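Local coordinates for Lin2004 protein (Listeria innocua, PDB 2HUJ) that is of unknown function but folds as a four-helical bundle and belongs to a family of bacterial proteins, DUF1798, at residues Pro84-Glu88 with Leu89-Gln93. Numbering follows the deposited sequence.
Sequences PYLGE and LQLRQ
Two nitrogens of Arg-92 converge on one carboxylate oxygen, Glu-88 OE2, with NE at 2.9 Å and NH2 at 3.0 Å. The oxygen sits at the guanidinium edge, in its plane, but the carboxylate is turned 53° from that plane. NE meets the anti lone pair of OE2, whereas NH2 comes from above the carboxylate plane. The two side chains run side by side in the same direction, one helical turn apart. With CG anti to the backbone N (chi1 180°) and the chain extended beyond it, Glu-88 runs alongside Arg-92; its other oxygen, OE1, is hydrogen-bonded to Asn-79 on helix 52-81, which ties the salt bridge to the preceding helix.

At the start of the helix, the amide of Gln-90 reaches back to the loop before it. Its OE1 accepts from Gly-87 N at 2.8 Å, the donor lying above the carbonyl plane, and its NE2 gives a straighter bond to Tyr-85 O at 3.2 Å, so one amide holds the loop backbone at two points. Leu-86 CD1 packs on Gln-90 CB at 3.9 Å and on Leu-91 CD2 at 4.0 Å, the two leucines crossing at about a right angle. Both leucines also touch Val-78 of helix 52-81 and Val-129 of helix 112-137.

Arg-92 N bonds to Glu-88 O, while the bond from Leu-91 N to Gly-87 O is weak. With Gly-87 as N-cap and Gln-90 at N3, the bond from Gly-87 N to the glutamine side chain is one half of a capping box, whose other half a glycine cannot return; with the i to i+4 salt bridge it marks the start of helix 88-104 of the four-helical bundle.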
loop_
_atom_site.group_PDB
_atom_site.type_symbol
_atom_site.label_atom_id
_atom_site.label_comp_id
_atom_site.label_asym_id
_atom_site.label_seq_id
_atom_site.Cartn_x
_atom_site.Cartn_y
_atom_site.Cartn_z
ATOM N N PRO A 84 10.811 -2.112 16.071
ATOM C CA PRO A 84 10.868 -0.797 16.710
ATOM C C PRO A 84 9.890 0.244 16.159
ATOM O O PRO A 84 9.748 0.387 14.943
ATOM C CB PRO A 84 12.311 -0.361 16.471
ATOM C CG PRO A 84 13.075 -1.676 16.275
ATOM C CD PRO A 84 12.115 -2.539 15.535
ATOM N N TYR A 85 9.205 0.922 17.076
ATOM C CA TYR A 85 8.354 2.074 16.778
ATOM C C TYR A 85 7.215 1.745 15.806
ATOM O O TYR A 85 6.770 2.597 15.046
ATOM C CB TYR A 85 9.167 3.252 16.203
ATOM C CG TYR A 85 10.390 3.630 17.006
ATOM C CD1 TYR A 85 10.269 4.215 18.273
ATOM C CD2 TYR A 85 11.670 3.418 16.495
ATOM C CE1 TYR A 85 11.388 4.574 19.017
ATOM C CE2 TYR A 85 12.801 3.769 17.225
ATOM C CZ TYR A 85 12.664 4.340 18.482
ATOM O OH TYR A 85 13.781 4.699 19.203
ATOM N N LEU A 86 6.720 0.514 15.837
ATOM C CA LEU A 86 5.693 0.121 14.861
ATOM C C LEU A 86 4.691 -0.831 15.466
ATOM O O LEU A 86 5.077 -1.801 16.141
ATOM C CB LEU A 86 6.307 -0.550 13.655
ATOM C CG LEU A 86 5.393 -0.899 12.481
ATOM C CD1 LEU A 86 4.781 0.316 11.819
ATOM C CD2 LEU A 86 6.230 -1.652 11.475
ATOM N N GLY A 87 3.418 -0.514 15.241
ATOM C CA GLY A 87 2.324 -1.344 15.716
ATOM C C GLY A 87 1.195 -1.540 14.723
ATOM O O GLY A 87 1.254 -1.144 13.558
ATOM N N GLU A 88 0.122 -2.148 15.224
ATOM C CA GLU A 88 -0.985 -2.581 14.396
ATOM C C GLU A 88 -1.727 -1.433 13.701
ATOM O O GLU A 88 -2.015 -1.510 12.523
ATOM C CB GLU A 88 -1.978 -3.357 15.274
ATOM C CG GLU A 88 -3.140 -3.836 14.549
ATOM C CD GLU A 88 -3.938 -4.939 15.250
ATOM O OE1 GLU A 88 -3.431 -5.615 16.179
ATOM O OE2 GLU A 88 -5.099 -5.086 14.845
ATOM N N LEU A 89 -2.079 -0.400 14.460
ATOM C CA LEU A 89 -2.862 0.711 13.912
ATOM C C LEU A 89 -2.100 1.378 12.776
ATOM O O LEU A 89 -2.662 1.673 11.750
ATOM C CB LEU A 89 -3.263 1.720 14.977
ATOM C CG LEU A 89 -4.158 2.852 14.448
ATOM C CD1 LEU A 89 -5.467 2.378 13.810
ATOM C CD2 LEU A 89 -4.428 3.846 15.555
ATOM N N GLN A 90 -0.815 1.597 12.957
ATOM C CA GLN A 90 -0.009 2.227 11.898
ATOM C C GLN A 90 -0.074 1.436 10.601
ATOM O O GLN A 90 -0.195 1.983 9.511
ATOM C CB GLN A 90 1.459 2.320 12.377
ATOM C CG GLN A 90 1.778 3.460 13.378
ATOM C CD GLN A 90 3.009 3.186 14.220
ATOM O OE1 GLN A 90 3.017 2.297 15.089
ATOM N NE2 GLN A 90 4.079 3.909 13.942
ATOM N N LEU A 91 0.023 0.117 10.712
ATOM C CA LEU A 91 -0.033 -0.732 9.537
ATOM C C LEU A 91 -1.414 -0.723 8.927
ATOM O O LEU A 91 -1.542 -0.674 7.702
ATOM C CB LEU A 91 0.374 -2.156 9.893
ATOM C CG LEU A 91 1.837 -2.345 10.262
ATOM C CD1 LEU A 91 2.137 -3.801 10.589
ATOM C CD2 LEU A 91 2.719 -1.797 9.135
ATOM N N ARG A 92 -2.463 -0.755 9.751
ATOM C CA ARG A 92 -3.819 -0.722 9.211
ATOM C C ARG A 92 -4.106 0.589 8.478
ATOM O O ARG A 92 -4.759 0.589 7.429
ATOM C CB ARG A 92 -4.855 -0.965 10.303
ATOM C CG ARG A 92 -4.875 -2.389 10.849
ATOM C CD ARG A 92 -5.992 -2.633 11.797
ATOM N NE ARG A 92 -5.983 -3.981 12.368
ATOM C CZ ARG A 92 -6.352 -5.088 11.743
ATOM N NH1 ARG A 92 -6.779 -5.050 10.500
ATOM N NH2 ARG A 92 -6.266 -6.258 12.377
ATOM N N GLN A 93 -3.609 1.691 9.022
ATOM C CA GLN A 93 -3.808 2.998 8.406
ATOM C C GLN A 93 -3.064 3.098 7.084
ATOM O O GLN A 93 -3.617 3.642 6.110
ATOM C CB GLN A 93 -3.482 4.153 9.374
ATOM C CG GLN A 93 -4.452 4.223 10.510
ATOM C CD GLN A 93 -4.115 5.311 11.461
ATOM O OE1 GLN A 93 -2.960 5.581 11.712
ATOM N NE2 GLN A 93 -5.103 5.914 12.017
#